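Local coordinates for protein sulfate adenylyltransferase (Allochromatium vinosum, PDB 4DNX) that catalyses the transfer of the adenylyl group of ATP to sulfate, giving adenosine 5'-phosphosulfate and diphosphate, in the dissimilatory sulfur metabolism of Allochromatium vinosum, at residues Met131-Gln134 / Thr138-Pro141; Met204-Glu209 / Gly340-Met345; Leu279-Arg284 / Thr290-Gly295. All coordinates share one frame; numbering follows the deposited sequence. Where two conformers were deposited one is given.

Interaction 1. Residues Met131-Gln134 / Thr138-Pro141; sequences MTEQ and TSDP
T132 meets T138 methyl to carbonyl: T132 CG2 lies 3.7 Å from T138 O, on the side of helix 125-136 that faces the chain as it doubles back. OG1 of T132 sits beside the backbone N (chi1 -66°), which leaves the methyl anti to that N, facing the returning backbone. Threonine suits this place because its hydroxyl can bond the helix carbonyl of M128 and N150 ND2 while its methyl packs on the turn. Next to it, E133 O approaches T138 N at 3.8 Å, too far for a hydrogen bond, and E133 CB lies 4.1 Å from S139 OG. T138 O, buried by the contact, has no polar partner in the model. The returning chain is shaped by an ST turn, in which T138 OG1 accepts from D140 N at 3.0 Å. On the helix, Q134 NE2 bonds the syn side of E133 OE2 at 2.7 Å, which probably steadies both side chains. Beyond the turn, T138 rests on V146 and Y304, and T132 on V146 and F149, so the contact closes the bend between helices 125-136 and 144-149, while M131 packs against helix 61-70.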
ATOM      1  N   MET A 131      -5.321 -16.908  32.220  1.00 20.82           N
ATOM      2  CA  MET A 131      -4.789 -16.283  30.980  1.00 19.63           C
ATOM      3  C   MET A 131      -4.435 -14.796  31.227  1.00 19.74           C
ATOM      4  O   MET A 131      -3.405 -14.332  30.761  1.00 19.22           O
ATOM      5  CB  MET A 131      -5.782 -16.418  29.796  1.00 19.86           C
ATOM      6  CG  MET A 131      -5.917 -17.863  29.255  1.00 20.40           C
ATOM      7  SD  MET A 131      -6.833 -18.036  27.758  1.00 21.39           S
ATOM      8  CE  MET A 131      -8.534 -17.793  28.356  1.00 21.09           C
ATOM      9  N   THR A 132      -5.284 -14.080  31.982  1.00 19.47           N
ATOM     10  CA  THR A 132      -5.070 -12.666  32.307  1.00 19.25           C
ATOM     11  C   THR A 132      -3.762 -12.454  33.090  1.00 20.08           C
ATOM     12  O   THR A 132      -2.923 -11.647  32.661  1.00 19.50           O
ATOM     13  CB  THR A 132      -6.255 -12.125  33.157  1.00 20.44           C
ATOM     14  OG1 THR A 132      -7.426 -12.140  32.338  1.00 19.48           O
ATOM     15  CG2 THR A 132      -6.000 -10.712  33.610  1.00 20.33           C
ATOM     16  N   GLU A 133      -3.586 -13.186  34.181  1.00 22.03           N
ATOM     17  CA  GLU A 133      -2.383 -13.055  35.003  1.00 23.75           C
ATOM     18  C   GLU A 133      -1.103 -13.405  34.201  1.00 23.21           C
ATOM     19  O   GLU A 133      -0.079 -12.725  34.327  1.00 23.86           O
ATOM     20  CB  GLU A 133      -2.495 -13.906  36.270  1.00 28.89           C
ATOM     21  CG  GLU A 133      -1.352 -13.636  37.220  1.00 36.48           C
ATOM     22  CD  GLU A 133      -0.114 -14.438  36.844  1.00 42.14           C
ATOM     23  OE1 GLU A 133       1.031 -13.945  37.050  1.00 47.84           O
ATOM     24  OE2 GLU A 133      -0.297 -15.566  36.326  1.00 45.88           O
ATOM     25  N   GLN A 134      -1.173 -14.433  33.370  1.00 22.13           N
ATOM     26  CA  GLN A 134      -0.001 -14.866  32.581  1.00 22.35           C
ATOM     27  C   GLN A 134       0.373 -13.890  31.447  1.00 21.81           C
ATOM     28  O   GLN A 134       1.567 -13.585  31.228  1.00 21.18           O
ATOM     29  CB  GLN A 134      -0.219 -16.287  32.032  1.00 23.50           C
ATOM     30  CG  GLN A 134      -0.244 -17.357  33.119  1.00 28.26           C
ATOM     31  CD  GLN A 134       1.138 -17.615  33.676  1.00 31.43           C
ATOM     32  OE1 GLN A 134       1.975 -18.230  33.022  1.00 33.96           O
ATOM     33  NE2 GLN A 134       1.396 -17.122  34.861  1.00 33.75           N
ATOM     34  N   THR A 138      -0.498  -9.264  35.762  1.00 24.65           N
ATOM     35  CA  THR A 138      -1.234  -8.677  36.884  1.00 26.51           C
ATOM     36  C   THR A 138      -2.693  -9.047  36.758  1.00 27.64           C
ATOM     37  O   THR A 138      -3.158  -9.420  35.665  1.00 27.00           O
ATOM     38  CB  THR A 138      -1.157  -7.130  36.877  1.00 26.56           C
ATOM     39  OG1 THR A 138      -1.823  -6.630  38.049  1.00 27.00           O
ATOM     40  CG2 THR A 138      -1.832  -6.550  35.648  1.00 27.16           C
ATOM     41  N   SER A 139      -3.410  -8.897  37.874  1.00 29.30           N
ATOM     42  CA  SER A 139      -4.845  -9.112  37.877  0.70 31.71           C
ATOM     43  C   SER A 139      -5.591  -7.791  38.082  1.00 32.20           C
ATOM     44  O   SER A 139      -6.827  -7.756  38.085  1.00 32.98           O
ATOM     45  CB  SER A 139      -5.210 -10.132  38.961  0.70 33.96           C
ATOM     46  OG  SER A 139      -4.803 -11.429  38.552  0.70 34.77           O
ATOM     47  N   ASP A 140      -4.829  -6.708  38.233  1.00 29.82           N
ATOM     48  CA  ASP A 140      -5.384  -5.385  38.508  1.00 31.26           C
ATOM     49  C   ASP A 140      -6.355  -4.943  37.411  1.00 30.07           C
ATOM     50  O   ASP A 140      -5.948  -4.821  36.265  1.00 27.64           O
ATOM     51  CB  ASP A 140      -4.240  -4.379  38.631  1.00 31.99           C
ATOM     52  CG  ASP A 140      -4.687  -3.026  39.123  1.00 35.35           C
ATOM     53  OD1 ASP A 140      -5.905  -2.757  39.242  1.00 35.48           O
ATOM     54  OD2 ASP A 140      -3.786  -2.215  39.402  1.00 39.69           O
ATOM     55  N   PRO A 141      -7.632  -4.734  37.744  1.00 31.73           N
ATOM     56  CA  PRO A 141      -8.574  -4.169  36.764  1.00 32.04           C
ATOM     57  C   PRO A 141      -8.259  -2.736  36.300  1.00 32.24           C
ATOM     58  O   PRO A 141      -8.865  -2.274  35.333  1.00 35.94           O
ATOM     59  CB  PRO A 141      -9.921  -4.187  37.500  1.00 32.76           C
ATOM     60  CG  PRO A 141      -9.646  -4.665  38.897  1.00 34.21           C
ATOM     61  CD  PRO A 141      -8.174  -4.670  39.118  1.00 33.84           C
TER

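Interaction 2. Residues Met204-Glu209 / Gly340-Met345; sequences MHRAHE and GRVVMM
V342 and R206 supply most of the surface buried here, with A207 adding a smaller share. V342, on strand 341-344, points toward the first turn of helix 206-219 and divides its two methyls between the partners. CG1, anti to the backbone N (chi1 175°), comes within 4.3 Å of A207 CA, while V342 CG2 stands 4.1 Å from R206 NH2, reached obliquely by the guanidinium. A valine fits because its forked tip fills both places without a long chain, and alanine on the helix lets the strand come close, with A207 CA and V342 CA 6.5 Å apart. R206 bends at chi3 (83°) and carries its guanidinium past V342 to R341, whose CA is 4.2 Å from R206 NH2. The side chain of R341 leads off the other way. This first turn of the helix follows H205, its N-cap, in the HxxH motif that probably helps bind nucleotide, as in other ATP sulfurylases. No hydrogen bond or salt bridge crosses the interface: R206 brings to it one terminal nitrogen, NH2, in van der Waals contact with a methyl and a backbone carbon, while NE makes a long, weak ion pair with E210 and the firm hydrogen bond of NH1, to P376 O, lies outside the contact.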
ATOM      1  N   MET A 204       9.283  11.692  15.057  1.00 14.94           N
ATOM      2  CA  MET A 204      10.565  11.326  15.646  1.00 14.84           C
ATOM      3  C   MET A 204      11.444  12.578  15.689  1.00 15.52           C
ATOM      4  O   MET A 204      11.713  13.189  14.654  1.00 16.24           O
ATOM      5  CB  MET A 204      11.210  10.238  14.791  1.00 15.13           C
ATOM      6  CG  MET A 204      10.513   8.877  14.963  1.00 14.99           C
ATOM      7  SD  MET A 204      11.117   7.743  13.704  1.00 18.02           S
ATOM      8  CE  MET A 204      12.852   7.581  14.190  1.00 19.03           C
ATOM      9  N   HIS A 205      11.826  12.990  16.901  1.00 15.59           N
ATOM     10  CA  HIS A 205      12.792  14.055  17.064  1.00 15.84           C
ATOM     11  C   HIS A 205      14.203  13.487  17.134  1.00 16.42           C
ATOM     12  O   HIS A 205      14.419  12.293  16.820  1.00 15.30           O
ATOM     13  CB  HIS A 205      12.374  14.939  18.251  1.00 17.10           C
ATOM     14  CG  HIS A 205      11.113  15.666  17.947  1.00 18.32           C
ATOM     15  ND1 HIS A 205      11.067  16.711  17.051  1.00 19.75           N
ATOM     16  CD2 HIS A 205       9.831  15.407  18.297  1.00 18.95           C
ATOM     17  CE1 HIS A 205       9.815  17.111  16.911  1.00 20.50           C
ATOM     18  NE2 HIS A 205       9.049  16.346  17.672  1.00 19.62           N
ATOM     19  N   ARG A 206      15.170  14.342  17.426  1.00 16.96           N
ATOM     20  CA  ARG A 206      16.563  13.935  17.268  1.00 19.18           C
ATOM     21  C   ARG A 206      16.964  12.749  18.112  1.00 19.05           C
ATOM     22  O   ARG A 206      17.841  11.965  17.703  1.00 18.10           O
ATOM     23  CB  ARG A 206      17.518  15.122  17.447  1.00 21.84           C
ATOM     24  CG  ARG A 206      18.111  15.459  16.118  1.00 26.01           C
ATOM     25  CD  ARG A 206      19.191  16.514  16.227  1.00 27.98           C
ATOM     26  NE  ARG A 206      20.457  15.882  16.588  1.00 32.28           N
ATOM     27  CZ  ARG A 206      21.600  16.545  16.742  1.00 36.89           C
ATOM     28  NH1 ARG A 206      21.633  17.861  16.582  1.00 35.68           N
ATOM     29  NH2 ARG A 206      22.707  15.896  17.079  1.00 37.17           N
ATOM     30  N   ALA A 207      16.339  12.597  19.282  1.00 19.74           N
ATOM     31  CA  ALA A 207      16.693  11.482  20.179  1.00 20.58           C
ATOM     32  C   ALA A 207      16.358  10.137  19.539  1.00 19.41           C
ATOM     33  O   ALA A 207      17.158   9.192  19.602  1.00 19.55           O
ATOM     34  CB  ALA A 207      15.975  11.632  21.519  1.00 22.02           C
ATOM     35  N   HIS A 208      15.173  10.059  18.940  1.00 17.94           N
ATOM     36  CA  HIS A 208      14.710   8.794  18.340  1.00 18.05           C
ATOM     37  C   HIS A 208      15.398   8.557  17.035  1.00 17.77           C
ATOM     38  O   HIS A 208      15.723   7.414  16.708  1.00 15.25           O
ATOM     39  CB  HIS A 208      13.186   8.786  18.187  1.00 20.71           C
ATOM     40  CG  HIS A 208      12.485   8.519  19.485  1.00 27.53           C
ATOM     41  ND1 HIS A 208      11.175   8.871  19.717  1.00 36.42           N
ATOM     42  CD2 HIS A 208      12.930   7.944  20.630  1.00 32.92           C
ATOM     43  CE1 HIS A 208      10.844   8.540  20.955  1.00 38.06           C
ATOM     44  NE2 HIS A 208      11.891   7.972  21.530  1.00 36.06           N
ATOM     45  N   GLU A 209      15.681   9.648  16.315  1.00 18.26           N
ATOM     46  CA  GLU A 209      16.407   9.568  15.044  1.00 16.60           C
ATOM     47  C   GLU A 209      17.801   8.982  15.295  1.00 17.69           C
ATOM     48  O   GLU A 209      18.254   8.044  14.593  1.00 16.64           O
ATOM     49  CB  GLU A 209      16.534  10.980  14.460  1.00 17.27           C
ATOM     50  CG  GLU A 209      17.470  11.087  13.279  1.00 17.65           C
ATOM     51  CD  GLU A 209      17.824  12.529  12.903  1.00 20.73           C
ATOM     52  OE1 GLU A 209      17.036  13.506  13.166  1.00 19.95           O
ATOM     53  OE2 GLU A 209      18.923  12.687  12.339  1.00 21.57           O
ATOM     54  N   GLY A 340      29.328  16.395  21.107  1.00 30.35           N
ATOM     55  CA  GLY A 340      28.521  17.108  20.108  1.00 30.41           C
ATOM     56  C   GLY A 340      27.515  16.257  19.374  1.00 30.44           C
ATOM     57  O   GLY A 340      27.260  16.454  18.185  1.00 30.80           O
ATOM     58  N   ARG A 341      26.893  15.321  20.087  1.00 28.20           N
ATOM     59  CA  ARG A 341      25.890  14.501  19.502  1.00 28.30           C
ATOM     60  C   ARG A 341      25.101  13.809  20.591  1.00 25.21           C
ATOM     61  O   ARG A 341      25.504  13.792  21.758  1.00 24.42           O
ATOM     62  CB  ARG A 341      26.505  13.447  18.575  1.00 31.26           C
ATOM     63  CG  ARG A 341      27.492  12.515  19.241  1.00 35.89           C
ATOM     64  CD  ARG A 341      27.950  11.543  18.160  1.00 42.92           C
ATOM     65  NE  ARG A 341      28.107  10.193  18.672  1.00 46.65           N
ATOM     66  CZ  ARG A 341      29.233   9.730  19.198  1.00 48.17           C
ATOM     67  NH1 ARG A 341      30.303  10.507  19.273  1.00 47.98           N
ATOM     68  NH2 ARG A 341      29.283   8.481  19.645  1.00 51.13           N
ATOM     69  N   VAL A 342      23.989  13.239  20.157  1.00 23.31           N
ATOM     70  CA  VAL A 342      23.104  12.482  21.010  1.00 22.23           C
ATOM     71  C   VAL A 342      23.713  11.098  21.262  1.00 21.99           C
ATOM     72  O   VAL A 342      24.179  10.439  20.326  1.00 21.74           O
ATOM     73  CB  VAL A 342      21.723  12.418  20.383  1.00 22.11           C
ATOM     74  CG1 VAL A 342      20.819  11.518  21.207  1.00 21.08           C
ATOM     75  CG2 VAL A 342      21.138  13.841  20.298  1.00 24.83           C
ATOM     76  N   VAL A 343      23.749  10.693  22.527  1.00 21.96           N
ATOM     77  CA  VAL A 343      24.276   9.378  22.900  1.00 23.28           C
ATOM     78  C   VAL A 343      23.317   8.705  23.894  1.00 23.86           C
ATOM     79  O   VAL A 343      22.481   9.380  24.528  1.00 24.09           O
ATOM     80  CB  VAL A 343      25.690   9.464  23.524  1.00 23.98           C
ATOM     81  CG1 VAL A 343      26.708   9.960  22.493  1.00 23.90           C
ATOM     82  CG2 VAL A 343      25.725  10.379  24.779  1.00 25.07           C
ATOM     83  N   MET A 344      23.448   7.389  24.032  1.00 23.75           N
ATOM     84  CA  MET A 344      22.886   6.698  25.193  1.00 25.18           C
ATOM     85  C   MET A 344      23.796   6.976  26.394  1.00 26.94           C
ATOM     86  O   MET A 344      24.996   6.683  26.392  1.00 26.06           O
ATOM     87  CB  MET A 344      22.753   5.193  24.933  1.00 25.74           C
ATOM     88  CG  MET A 344      21.414   4.845  24.324  1.00 26.85           C
ATOM     89  SD  MET A 344      21.320   3.111  23.838  1.00 28.70           S
ATOM     90  CE  MET A 344      22.583   2.966  22.571  1.00 33.23           C
ATOM     91  N   MET A 345      23.213   7.542  27.439  1.00 28.95           N
ATOM     92  CA  MET A 345      23.981   7.951  28.614  1.00 33.42           C
ATOM     93  C   MET A 345      24.814   6.804  29.208  1.00 34.96           C
ATOM     94  O   MET A 345      25.977   6.990  29.588  1.00 34.54           O
ATOM     95  CB  MET A 345      23.038   8.558  29.646  1.00 35.25           C
ATOM     96  CG  MET A 345      22.220   9.740  29.107  1.00 36.68           C
ATOM     97  SD  MET A 345      21.437  10.682  30.434  1.00 41.48           S
ATOM     98  CE  MET A 345      19.915   9.777  30.585  1.00 38.79           C
TER

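Interaction 3. Residues Leu279-Arg284 / Thr290-Gly295; sequences LHAYFR and THFIIG
F292 of strand 291-294 packs against H280, A281 and R284 of helix 274-287 in a buried helix-on-sheet contact of the Rossmann-like nucleotidyltransferase fold, where the helix leads from strand 260-266 back to the parallel sheet in a beta-alpha-beta crossover. The short segments run nearly antiparallel, at 154°, with their axes 9.0 Å apart. The CG of F292 is anti to the backbone N (chi1 175°), which sends the ring toward the helix. F292 CE2 comes to 3.5 Å from H280 CB, and A281 CB lies 4.3 Å from F292 CD2, the small alanine allowing the ring so close. R284 NH1 stands 3.5 Å from F292 CZ, the guanidinium and ring planes 38° apart. The guanidinium is held for this approach by hydrogen bonds to H227 and Q199, with F283 CE1 over one of its faces, while H280 ND1 bonds H298. Replacing F292 by an alanine would probably open a gap between helix and strand and leave H280 CB and R284 NH1 without the ring carbons they pack on. The strand itself runs between 195-200 and 326-329; I293 packs on helix 206-219, whereas A281 and I294 both touch F314 of helix 309-316.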
ATOM      1  N   LEU A 279       5.805 -10.574  21.327  1.00 12.33           N
ATOM      2  CA  LEU A 279       4.916 -10.525  20.159  1.00 12.12           C
ATOM      3  C   LEU A 279       5.467  -9.587  19.069  1.00 11.17           C
ATOM      4  O   LEU A 279       5.487  -9.945  17.870  1.00 10.74           O
ATOM      5  CB  LEU A 279       3.520 -10.072  20.592  1.00 12.71           C
ATOM      6  CG  LEU A 279       2.511 -10.083  19.452  1.00 12.96           C
ATOM      7  CD1 LEU A 279       2.310 -11.531  18.923  1.00 12.58           C
ATOM      8  CD2 LEU A 279       1.170  -9.473  19.957  1.00 13.45           C
ATOM      9  N   HIS A 280       5.920  -8.391  19.492  1.00 11.86           N
ATOM     10  CA  HIS A 280       6.579  -7.417  18.587  1.00 12.08           C
ATOM     11  C   HIS A 280       7.759  -8.012  17.850  1.00 12.41           C
ATOM     12  O   HIS A 280       7.847  -7.835  16.643  1.00 13.60           O
ATOM     13  CB  HIS A 280       7.057  -6.208  19.369  1.00 13.17           C
ATOM     14  CG  HIS A 280       5.964  -5.298  19.824  1.00 15.49           C
ATOM     15  ND1 HIS A 280       6.207  -4.249  20.699  1.00 16.77           N
ATOM     16  CD2 HIS A 280       4.639  -5.268  19.546  1.00 15.58           C
ATOM     17  CE1 HIS A 280       5.068  -3.606  20.924  1.00 18.29           C
ATOM     18  NE2 HIS A 280       4.103  -4.200  20.232  1.00 17.62           N
ATOM     19  N   ALA A 281       8.635  -8.728  18.561  1.00 11.44           N
ATOM     20  CA  ALA A 281       9.786  -9.389  17.925  1.00 11.87           C
ATOM     21  C   ALA A 281       9.320 -10.438  16.911  1.00 12.64           C
ATOM     22  O   ALA A 281       9.844 -10.535  15.777  1.00 12.17           O
ATOM     23  CB  ALA A 281      10.741  -9.980  18.983  1.00 12.89           C
ATOM     24  N   TYR A 282       8.285 -11.179  17.288  1.00 12.17           N
ATOM     25  CA  TYR A 282       7.756 -12.224  16.417  1.00 12.21           C
ATOM     26  C   TYR A 282       7.303 -11.655  15.065  1.00 11.87           C
ATOM     27  O   TYR A 282       7.759 -12.138  13.994  1.00 11.60           O
ATOM     28  CB  TYR A 282       6.585 -12.863  17.136  1.00 12.06           C
ATOM     29  CG  TYR A 282       5.986 -14.067  16.411  1.00 11.13           C
ATOM     30  CD1 TYR A 282       5.162 -13.889  15.295  1.00 11.33           C
ATOM     31  CD2 TYR A 282       6.234 -15.341  16.876  1.00 12.53           C
ATOM     32  CE1 TYR A 282       4.632 -15.025  14.614  1.00 11.18           C
ATOM     33  CE2 TYR A 282       5.714 -16.477  16.247  1.00 11.95           C
ATOM     34  CZ  TYR A 282       4.914 -16.299  15.108  1.00 11.51           C
ATOM     35  OH  TYR A 282       4.425 -17.425  14.478  1.00 12.53           O
ATOM     36  N   PHE A 283       6.446 -10.632  15.081  1.00 10.18           N
ATOM     37  CA  PHE A 283       5.947 -10.124  13.802  1.00 10.69           C
ATOM     38  C   PHE A 283       6.958  -9.302  12.999  1.00 10.53           C
ATOM     39  O   PHE A 283       6.878  -9.249  11.759  1.00 11.18           O
ATOM     40  CB  PHE A 283       4.528  -9.517  13.863  1.00 10.80           C
ATOM     41  CG  PHE A 283       4.370  -8.228  14.630  1.00 10.89           C
ATOM     42  CD1 PHE A 283       4.678  -6.999  14.043  1.00  9.88           C
ATOM     43  CD2 PHE A 283       3.698  -8.255  15.861  1.00 10.86           C
ATOM     44  CE1 PHE A 283       4.416  -5.771  14.763  1.00 11.38           C
ATOM     45  CE2 PHE A 283       3.432  -7.073  16.594  1.00 11.46           C
ATOM     46  CZ  PHE A 283       3.773  -5.821  16.036  1.00 11.91           C
ATOM     47  N   ARG A 284       7.946  -8.755  13.711  1.00 11.09           N
ATOM     48  CA  ARG A 284       9.017  -8.041  13.022  1.00 12.65           C
ATOM     49  C   ARG A 284       9.925  -9.020  12.304  1.00 11.25           C
ATOM     50  O   ARG A 284      10.496  -8.697  11.247  1.00 11.58           O
ATOM     51  CB  ARG A 284       9.800  -7.140  13.991  1.00 14.69           C
ATOM     52  CG  ARG A 284       9.324  -5.684  14.013  1.00 20.48           C
ATOM     53  CD  ARG A 284       7.967  -5.588  14.456  1.00 20.57           C
ATOM     54  NE  ARG A 284       7.296  -4.258  14.485  1.00 20.21           N
ATOM     55  CZ  ARG A 284       6.862  -3.591  15.562  1.00 19.71           C
ATOM     56  NH1 ARG A 284       7.173  -3.966  16.802  1.00 22.60           N
ATOM     57  NH2 ARG A 284       6.081  -2.515  15.399  1.00 15.31           N
ATOM     58  N   THR A 290      15.962  -8.013  10.916  1.00 13.41           N
ATOM     59  CA  THR A 290      16.944  -8.853  11.574  1.00 13.97           C
ATOM     60  C   THR A 290      17.217  -8.415  13.017  1.00 13.81           C
ATOM     61  O   THR A 290      17.779  -9.200  13.808  1.00 13.92           O
ATOM     62  CB  THR A 290      18.290  -8.916  10.776  1.00 15.29           C
ATOM     63  OG1 THR A 290      18.816  -7.600  10.621  1.00 14.34           O
ATOM     64  CG2 THR A 290      18.130  -9.534   9.399  1.00 15.54           C
ATOM     65  N   HIS A 291      16.879  -7.160  13.333  1.00 13.68           N
ATOM     66  CA  HIS A 291      17.132  -6.543  14.636  1.00 13.70           C
ATOM     67  C   HIS A 291      15.914  -5.705  15.024  1.00 13.53           C
ATOM     68  O   HIS A 291      15.284  -5.104  14.162  1.00 15.68           O
ATOM     69  CB  HIS A 291      18.386  -5.669  14.550  1.00 15.07           C
ATOM     70  CG  HIS A 291      19.630  -6.464  14.331  1.00 15.90           C
ATOM     71  ND1 HIS A 291      20.025  -6.909  13.080  1.00 16.89           N
ATOM     72  CD2 HIS A 291      20.546  -6.942  15.204  1.00 16.97           C
ATOM     73  CE1 HIS A 291      21.130  -7.619  13.193  1.00 17.37           C
ATOM     74  NE2 HIS A 291      21.469  -7.654  14.471  1.00 17.83           N
ATOM     75  N   PHE A 292      15.604  -5.633  16.306  1.00 12.88           N
ATOM     76  CA  PHE A 292      14.466  -4.891  16.789  1.00 12.42           C
ATOM     77  C   PHE A 292      14.883  -4.090  18.009  1.00 13.03           C
ATOM     78  O   PHE A 292      15.491  -4.646  18.924  1.00 13.69           O
ATOM     79  CB  PHE A 292      13.331  -5.866  17.188  1.00 13.71           C
ATOM     80  CG  PHE A 292      12.136  -5.186  17.816  1.00 14.76           C
ATOM     81  CD1 PHE A 292      11.583  -4.048  17.257  1.00 14.72           C
ATOM     82  CD2 PHE A 292      11.530  -5.750  18.940  1.00 16.36           C
ATOM     83  CE1 PHE A 292      10.443  -3.413  17.837  1.00 15.74           C
ATOM     84  CE2 PHE A 292      10.423  -5.147  19.520  1.00 16.18           C
ATOM     85  CZ  PHE A 292       9.872  -3.987  18.975  1.00 15.38           C
ATOM     86  N   ILE A 293      14.596  -2.792  18.004  1.00 12.86           N
ATOM     87  CA  ILE A 293      15.016  -1.910  19.113  1.00 13.41           C
ATOM     88  C   ILE A 293      13.969  -1.999  20.242  1.00 13.95           C
ATOM     89  O   ILE A 293      12.766  -1.737  20.023  1.00 13.57           O
ATOM     90  CB  ILE A 293      15.078  -0.454  18.650  1.00 13.83           C
ATOM     91  CG1 ILE A 293      16.224  -0.259  17.662  1.00 14.18           C
ATOM     92  CG2 ILE A 293      15.272   0.543  19.852  1.00 15.19           C
ATOM     93  CD1 ILE A 293      16.240   1.132  17.001  1.00 14.20           C
ATOM     94  N   ILE A 294      14.452  -2.289  21.443  1.00 14.03           N
ATOM     95  CA  ILE A 294      13.613  -2.315  22.668  1.00 14.52           C
ATOM     96  C   ILE A 294      14.340  -1.449  23.696  1.00 15.24           C
ATOM     97  O   ILE A 294      15.447  -1.757  24.096  1.00 15.69           O
ATOM     98  CB  ILE A 294      13.473  -3.765  23.217  1.00 15.81           C
ATOM     99  CG1 ILE A 294      12.783  -4.643  22.164  1.00 15.34           C
ATOM    100  CG2 ILE A 294      12.731  -3.813  24.645  1.00 16.30           C
ATOM    101  CD1 ILE A 294      12.363  -6.022  22.636  1.00 16.54           C
ATOM    102  N   GLY A 295      13.697  -0.365  24.091  1.00 15.30           N
ATOM    103  CA  GLY A 295      14.213   0.538  25.130  1.00 16.97           C
ATOM    104  C   GLY A 295      13.611   0.314  26.510  1.00 18.50           C
ATOM    105  O   GLY A 295      13.069  -0.752  26.795  1.00 21.01           O
TER

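Overall arrangement
Interaction 1 comes first along the chain, in the PUA-like domain, while the other two lie in the ATP-sulfurylase domain. There the order is 204-209, then both segments of interaction 3, then 340-345, so interaction 3 falls within the long excursion that interaction 2 brings back together. Centres of interactions 2 and 3 are about 20 Å apart and their nearest atoms about 6 Å; helix 206-219 links them, packing against strand 291-294 and, by its first turn, strand 341-344 of the small antiparallel sheet. Interaction 1 lies about 24 Å from interaction 3, centre to centre, and 36 Å from interaction 2, yet Y304, soon after strand 291-294, reaches T138, so the nucleotidyltransferase part touches the PUA-like part there.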